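Local coordinates for protein of unknown function (DUF1255) (Acidithiobacillus ferrooxidans ATCC 23270, PDB 3EO6) that is of uncharacterised function but belongs to the pyrimidine/purine nucleoside phosphorylase family of the cupin clan, and so probably acts in the phosphorolysis of nucleosides, at residues A65-E70 with A88-R93; E56-L61 with M84-N89. All coordinates share one frame; numbering follows the deposited sequence.

Contact 1 (A65-E70 with A88-R93)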
loop_
_atom_site.group_PDB
_atom_site.type_symbol
_atom_site.label_atom_id
_atom_site.label_comp_id
_atom_site.label_asym_id
_atom_site.label_seq_id
_atom_site.Cartn_x
_atom_site.Cartn_y
_atom_site.Cartn_z
ATOM N N ALA A 65 -6.254 13.793 -8.293
ATOM C CA ALA A 65 -7.599 13.405 -8.499
ATOM C C ALA A 65 -8.515 14.621 -8.450
ATOM O O ALA A 65 -8.220 15.653 -7.882
ATOM C CB ALA A 65 -8.102 12.397 -7.453
ATOM N N TYR A 66 -9.643 14.482 -9.102
ATOM C CA TYR A 66 -10.728 15.438 -8.955
ATOM C C TYR A 66 -11.766 14.868 -8.039
ATOM O O TYR A 66 -12.237 13.739 -8.224
ATOM C CB TYR A 66 -11.407 15.770 -10.268
ATOM C CG TYR A 66 -10.502 16.400 -11.240
ATOM C CD1 TYR A 66 -10.249 17.752 -11.229
ATOM C CD2 TYR A 66 -9.896 15.625 -12.216
ATOM C CE1 TYR A 66 -9.388 18.314 -12.166
ATOM C CE2 TYR A 66 -9.049 16.185 -13.175
ATOM C CZ TYR A 66 -8.788 17.535 -13.139
ATOM O OH TYR A 66 -7.955 18.162 -14.052
ATOM N N TYR A 67 -12.121 15.677 -7.058
ATOM C CA TYR A 67 -13.189 15.392 -6.116
ATOM C C TYR A 67 -14.466 16.071 -6.544
ATOM O O TYR A 67 -14.464 17.258 -6.866
ATOM C CB TYR A 67 -12.768 15.914 -4.716
ATOM C CG TYR A 67 -13.850 15.888 -3.683
ATOM C CD1 TYR A 67 -14.160 14.742 -2.953
ATOM C CD2 TYR A 67 -14.584 17.038 -3.362
ATOM C CE1 TYR A 67 -15.153 14.756 -2.000
ATOM C CE2 TYR A 67 -15.584 17.047 -2.420
ATOM C CZ TYR A 67 -15.871 15.892 -1.713
ATOM O OH TYR A 67 -16.843 15.840 -0.750
ATOM N N HIS A 68 -15.560 15.329 -6.520
ATOM C CA HIS A 68 -16.866 15.864 -6.873
ATOM C C HIS A 68 -17.866 15.481 -5.820
ATOM O O HIS A 68 -18.265 14.315 -5.732
ATOM C CB HIS A 68 -17.277 15.326 -8.255
ATOM C CG HIS A 68 -18.603 15.829 -8.695
ATOM N ND1 HIS A 68 -19.578 15.004 -9.155
ATOM C CD2 HIS A 68 -19.086 17.100 -8.745
ATOM C CE1 HIS A 68 -20.632 15.763 -9.433
ATOM N NE2 HIS A 68 -20.372 17.032 -9.202
ATOM N N ALA A 69 -18.287 16.425 -5.001
ATOM C CA ALA A 69 -19.278 16.167 -3.953
ATOM C C ALA A 69 -20.597 15.871 -4.552
ATOM O O ALA A 69 -20.901 16.296 -5.677
ATOM C CB ALA A 69 -19.401 17.363 -3.049
ATOM N N GLU A 70 -21.463 15.143 -3.839
ATOM C CA GLU A 70 -22.755 14.734 -4.391
ATOM C C GLU A 70 -23.575 15.967 -4.825
ATOM O O GLU A 70 -23.903 16.823 -4.029
ATOM C CB GLU A 70 -23.557 13.908 -3.402
ATOM C CG GLU A 70 -24.805 13.296 -3.974
ATOM C CD GLU A 70 -25.702 12.705 -2.911
ATOM O OE1 GLU A 70 -25.239 11.762 -2.229
ATOM O OE2 GLU A 70 -26.865 13.165 -2.753
ATOM N N ALA A 88 -19.875 13.268 5.610
ATOM C CA ALA A 88 -20.606 12.019 5.613
ATOM C C ALA A 88 -21.890 12.099 4.799
ATOM O O ALA A 88 -22.446 13.188 4.562
ATOM C CB ALA A 88 -21.029 11.677 7.035
ATOM N N ASN A 89 -22.383 10.947 4.439
ATOM C CA ASN A 89 -23.704 10.774 3.980
ATOM C C ASN A 89 -23.970 11.422 2.601
ATOM O O ASN A 89 -25.098 11.804 2.309
ATOM C CB ASN A 89 -24.726 11.214 5.009
ATOM C CG ASN A 89 -24.547 10.537 6.328
ATOM O OD1 ASN A 89 -24.281 9.326 6.402
ATOM N ND2 ASN A 89 -24.696 11.280 7.394
ATOM N N GLN A 90 -22.940 11.448 1.783
ATOM C CA GLN A 90 -23.080 11.987 0.443
ATOM C C GLN A 90 -22.150 11.200 -0.493
ATOM O O GLN A 90 -21.021 10.835 -0.113
ATOM C CB GLN A 90 -22.808 13.494 0.418
ATOM C CG GLN A 90 -21.496 13.961 0.977
ATOM C CD GLN A 90 -20.350 14.048 -0.003
ATOM O OE1 GLN A 90 -20.545 14.222 -1.236
ATOM N NE2 GLN A 90 -19.146 14.012 0.517
ATOM N N SER A 91 -22.655 10.885 -1.669
ATOM C CA SER A 91 -21.971 10.080 -2.656
ATOM C C SER A 91 -21.060 10.951 -3.513
ATOM O O SER A 91 -21.503 11.561 -4.483
ATOM C CB SER A 91 -22.971 9.318 -3.490
ATOM O OG SER A 91 -23.593 8.337 -2.717
ATOM N N TYR A 92 -19.777 11.030 -3.158
ATOM C CA TYR A 92 -18.790 11.808 -3.836
ATOM C C TYR A 92 -18.067 10.940 -4.855
ATOM O O TYR A 92 -18.099 9.714 -4.768
ATOM C CB TYR A 92 -17.808 12.453 -2.862
ATOM C CG TYR A 92 -16.975 11.522 -2.002
ATOM C CD1 TYR A 92 -17.463 11.022 -0.809
ATOM C CD2 TYR A 92 -15.682 11.193 -2.353
ATOM C CE1 TYR A 92 -16.680 10.240 0.015
ATOM C CE2 TYR A 92 -14.878 10.419 -1.534
ATOM C CZ TYR A 92 -15.364 9.932 -0.339
ATOM O OH TYR A 92 -14.565 9.206 0.499
ATOM N N ARG A 93 -17.444 11.567 -5.826
ATOM C CA ARG A 93 -16.584 10.871 -6.776
ATOM C C ARG A 93 -15.166 11.331 -6.644
ATOM O O ARG A 93 -14.880 12.511 -6.431
ATOM C CB ARG A 93 -17.068 11.070 -8.200
ATOM C CG ARG A 93 -18.308 10.254 -8.543
ATOM C CD ARG A 93 -18.948 10.752 -9.805
ATOM N NE ARG A 93 -19.938 9.867 -10.384
ATOM C CZ ARG A 93 -21.168 9.773 -9.980
ATOM N NH1 ARG A 93 -21.652 10.533 -9.020
ATOM N NH2 ARG A 93 -21.941 8.871 -10.600
HETATM O O HOH W 1 -20.576 12.672 -7.134
HETATM O O HOH W 2 -26.569 9.193 -3.612
HETATM O O HOH W 3 -26.557 13.262 0.324
#
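Tyr67 and Tyr92 cross at about a right angle, ring planes at 41°, with CE1 of Tyr67 3.6 Å from CB of Tyr92. With CG anti to the backbone N (chi1 171°), the ring of Tyr67 runs on until OH accepts a bent hydrogen bond from NE2 of Gln90 (3.2 Å), so a tyrosine serves both the apolar interior and the polar loop. His68 forms an antiparallel hydrogen-bonded pair with Arg93: His68 N to Arg93 O and Arg93 N to His68 O are each 2.9 Å. A water donates to His68 O and Ser91 O and accepts from Arg93 NH1. NE2 of His68 is bonded to Ala72 O. Beyond the strand, Glu70 is gripped twice. Its backbone N gives an almost straight bond to Gln90 OE1 (2.9 Å), while its carboxylate OE1 takes Ser91 N through the anti lone pair (2.8 Å, 177°). Glutamine suits its place because one amide both accepts and donates, NE2 also giving a bond to Pro87 O; with an alanine here, Glu70 N would probably lose its acceptor and the Tyr67 hydroxyl this donor. Neighbouring strands 64-68 and 92-96 thus meet in the four-stranded antiparallel sheet of a cupin-type beta fold.

Contact 2 (E56-L61 with M84-N89)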
loop_
_atom_site.group_PDB
_atom_site.type_symbol
_atom_site.label_atom_id
_atom_site.label_comp_id
_atom_site.label_asym_id
_atom_site.label_seq_id
_atom_site.Cartn_x
_atom_site.Cartn_y
_atom_site.Cartn_z
ATOM N N GLU A 56 -14.694 12.298 7.186
ATOM C CA GLU A 56 -13.304 11.860 7.193
ATOM C C GLU A 56 -12.430 12.949 6.627
ATOM O O GLU A 56 -12.811 13.628 5.665
ATOM C CB GLU A 56 -13.128 10.575 6.375
ATOM C CG GLU A 56 -13.859 9.416 7.021
ATOM C CD GLU A 56 -13.861 8.139 6.212
ATOM O OE1 GLU A 56 -13.890 8.161 4.976
ATOM O OE2 GLU A 56 -13.891 7.078 6.866
ATOM N N THR A 57 -11.263 13.095 7.210
ATOM C CA THR A 57 -10.268 13.984 6.685
ATOM C C THR A 57 -9.416 13.229 5.671
ATOM O O THR A 57 -8.805 12.202 6.022
ATOM C CB THR A 57 -9.391 14.560 7.783
ATOM O OG1 THR A 57 -10.218 15.364 8.606
ATOM C CG2 THR A 57 -8.246 15.386 7.250
ATOM N N ILE A 58 -9.353 13.742 4.452
ATOM C CA ILE A 58 -8.448 13.220 3.439
ATOM C C ILE A 58 -7.210 14.113 3.421
ATOM O O ILE A 58 -7.323 15.336 3.434
ATOM C CB ILE A 58 -9.097 13.126 2.057
ATOM C CG1 ILE A 58 -8.205 12.360 1.087
ATOM C CG2 ILE A 58 -9.547 14.457 1.464
ATOM C CD1 ILE A 58 -8.852 11.959 -0.218
ATOM N N ARG A 59 -6.046 13.482 3.332
ATOM C CA ARG A 59 -4.794 14.185 3.159
ATOM C C ARG A 59 -4.084 13.473 2.038
ATOM O O ARG A 59 -3.651 12.326 2.186
ATOM C CB ARG A 59 -3.969 14.175 4.413
ATOM C CG ARG A 59 -2.587 14.630 4.129
ATOM C CD ARG A 59 -1.723 14.610 5.355
ATOM N NE ARG A 59 -0.325 14.890 5.004
ATOM C CZ ARG A 59 0.693 14.705 5.806
ATOM N NH1 ARG A 59 0.483 14.240 7.001
ATOM N NH2 ARG A 59 1.920 14.956 5.388
ATOM N N VAL A 60 -4.008 14.150 0.894
ATOM C CA VAL A 60 -3.400 13.556 -0.284
ATOM C C VAL A 60 -1.897 13.611 -0.147
ATOM O O VAL A 60 -1.333 14.674 0.106
ATOM C CB VAL A 60 -3.867 14.236 -1.569
ATOM C CG1 VAL A 60 -3.182 13.663 -2.792
ATOM C CG2 VAL A 60 -5.417 14.117 -1.668
ATOM N N LEU A 61 -1.243 12.461 -0.307
ATOM C CA LEU A 61 0.194 12.361 -0.212
ATOM C C LEU A 61 0.896 12.460 -1.540
ATOM O O LEU A 61 2.008 12.973 -1.602
ATOM C CB LEU A 61 0.594 11.039 0.480
ATOM C CG LEU A 61 0.072 10.870 1.889
ATOM C CD1 LEU A 61 0.529 9.553 2.466
ATOM C CD2 LEU A 61 0.506 12.047 2.798
HETATM N N MSE A 84 -8.776 18.066 3.215
HETATM C CA MSE A 84 -10.096 18.600 3.456
HETATM C C MSE A 84 -10.890 17.589 4.252
HETATM O O MSE A 84 -10.604 16.390 4.245
HETATM C CB MSE A 84 -10.844 18.915 2.144
HETATM C CG MSE A 84 -11.194 17.726 1.327
HETATM SE SE MSE A 84 -12.112 18.090 -0.336
HETATM C CE MSE A 84 -13.798 18.507 0.405
ATOM N N VAL A 85 -11.970 18.053 4.886
ATOM C CA VAL A 85 -13.000 17.180 5.428
ATOM C C VAL A 85 -13.951 16.797 4.316
ATOM O O VAL A 85 -14.514 17.659 3.641
ATOM C CB VAL A 85 -13.775 17.846 6.559
ATOM C CG1 VAL A 85 -14.867 16.887 7.044
ATOM C CG2 VAL A 85 -12.835 18.199 7.732
ATOM N N ILE A 86 -14.166 15.494 4.144
ATOM C CA ILE A 86 -15.180 14.974 3.246
ATOM C C ILE A 86 -16.417 14.704 4.102
ATOM O O ILE A 86 -16.377 13.835 4.979
ATOM C CB ILE A 86 -14.725 13.683 2.528
ATOM C CG1 ILE A 86 -13.472 13.962 1.717
ATOM C CG2 ILE A 86 -15.881 13.182 1.673
ATOM C CD1 ILE A 86 -12.897 12.734 1.012
ATOM N N PRO A 87 -17.531 15.388 3.861
ATOM C CA PRO A 87 -18.725 15.141 4.668
ATOM C C PRO A 87 -19.279 13.709 4.536
ATOM O O PRO A 87 -19.157 13.090 3.470
ATOM C CB PRO A 87 -19.740 16.190 4.154
ATOM C CG PRO A 87 -18.801 17.318 3.650
ATOM C CD PRO A 87 -17.706 16.568 2.984
ATOM N N ALA A 88 -19.875 13.268 5.610
ATOM C CA ALA A 88 -20.606 12.019 5.613
ATOM C C ALA A 88 -21.890 12.099 4.799
ATOM O O ALA A 88 -22.446 13.188 4.562
ATOM C CB ALA A 88 -21.029 11.677 7.035
ATOM N N ASN A 89 -22.383 10.947 4.439
ATOM C CA ASN A 89 -23.704 10.774 3.980
ATOM C C ASN A 89 -23.970 11.422 2.601
ATOM O O ASN A 89 -25.098 11.804 2.309
ATOM C CB ASN A 89 -24.726 11.214 5.009
ATOM C CG ASN A 89 -24.547 10.537 6.328
ATOM O OD1 ASN A 89 -24.281 9.326 6.402
ATOM N ND2 ASN A 89 -24.696 11.280 7.394
#
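A chi1 of -170° turns CG1 of Ile58 away from the backbone N and leaves CG2 between N and the carbonyl carbon, turned to the neighbouring strand; there it meets CG of Met84, a selenomethionine, at 3.7 Å. Met84 carries CG in the equivalent position (chi1 67°), and the two side chains lie alongside, pointing the same way. Two residues further along the strand, Ile86 brings CD1 to the same methyl, CG2 of Ile58, 3.8 Å away. Apolar residues suit the Ile58, Met84 and Ile86 part of this face, where the two branched isoleucines are buried. The backbones pair as antiparallel strands, 83-86 being an outermost strand of the six-stranded sheet within this chain and 56-61 lying between it and strand 99-105, as in a cupin-type beta fold. Hydrogen-bonded pairs alternate with a non-hydrogen-bonded one: Glu56 and Ile86 exchange two backbone bonds, Ile86 N to Glu56 O being 2.8 Å, and Ile58 and Met84 exchange two more. Between them, Thr57 and Val85 share the other face, where a threonine and a valine, both beta-branched, fit an extended backbone; OG1 of Thr57 stands 4.0 Å from CG2 of Val85.

How the contacts relate
After the strands of its first half, the chain enters strand 56-61, then passes directly to strand 64-68, continues through strand 76-79, and returns through strand 83-86 and the turn at Ala88 and Asn89 to strand 92-96. Contact 2 closes a loop of 22 residues on meeting strand 83-86; contact 1, whose first segment lies within that loop, closes 17 residues at 88-93. The two closures therefore interlock, and they share Ala88 and Asn89. Contact 2 belongs to the six-stranded sheet and contact 1 to the four-stranded one. Between the sheets, Tyr92 CE1 packs 3.5 Å from Ile86 CG2, and Tyr67 CE2 lies 3.6 Å from Met84 CE.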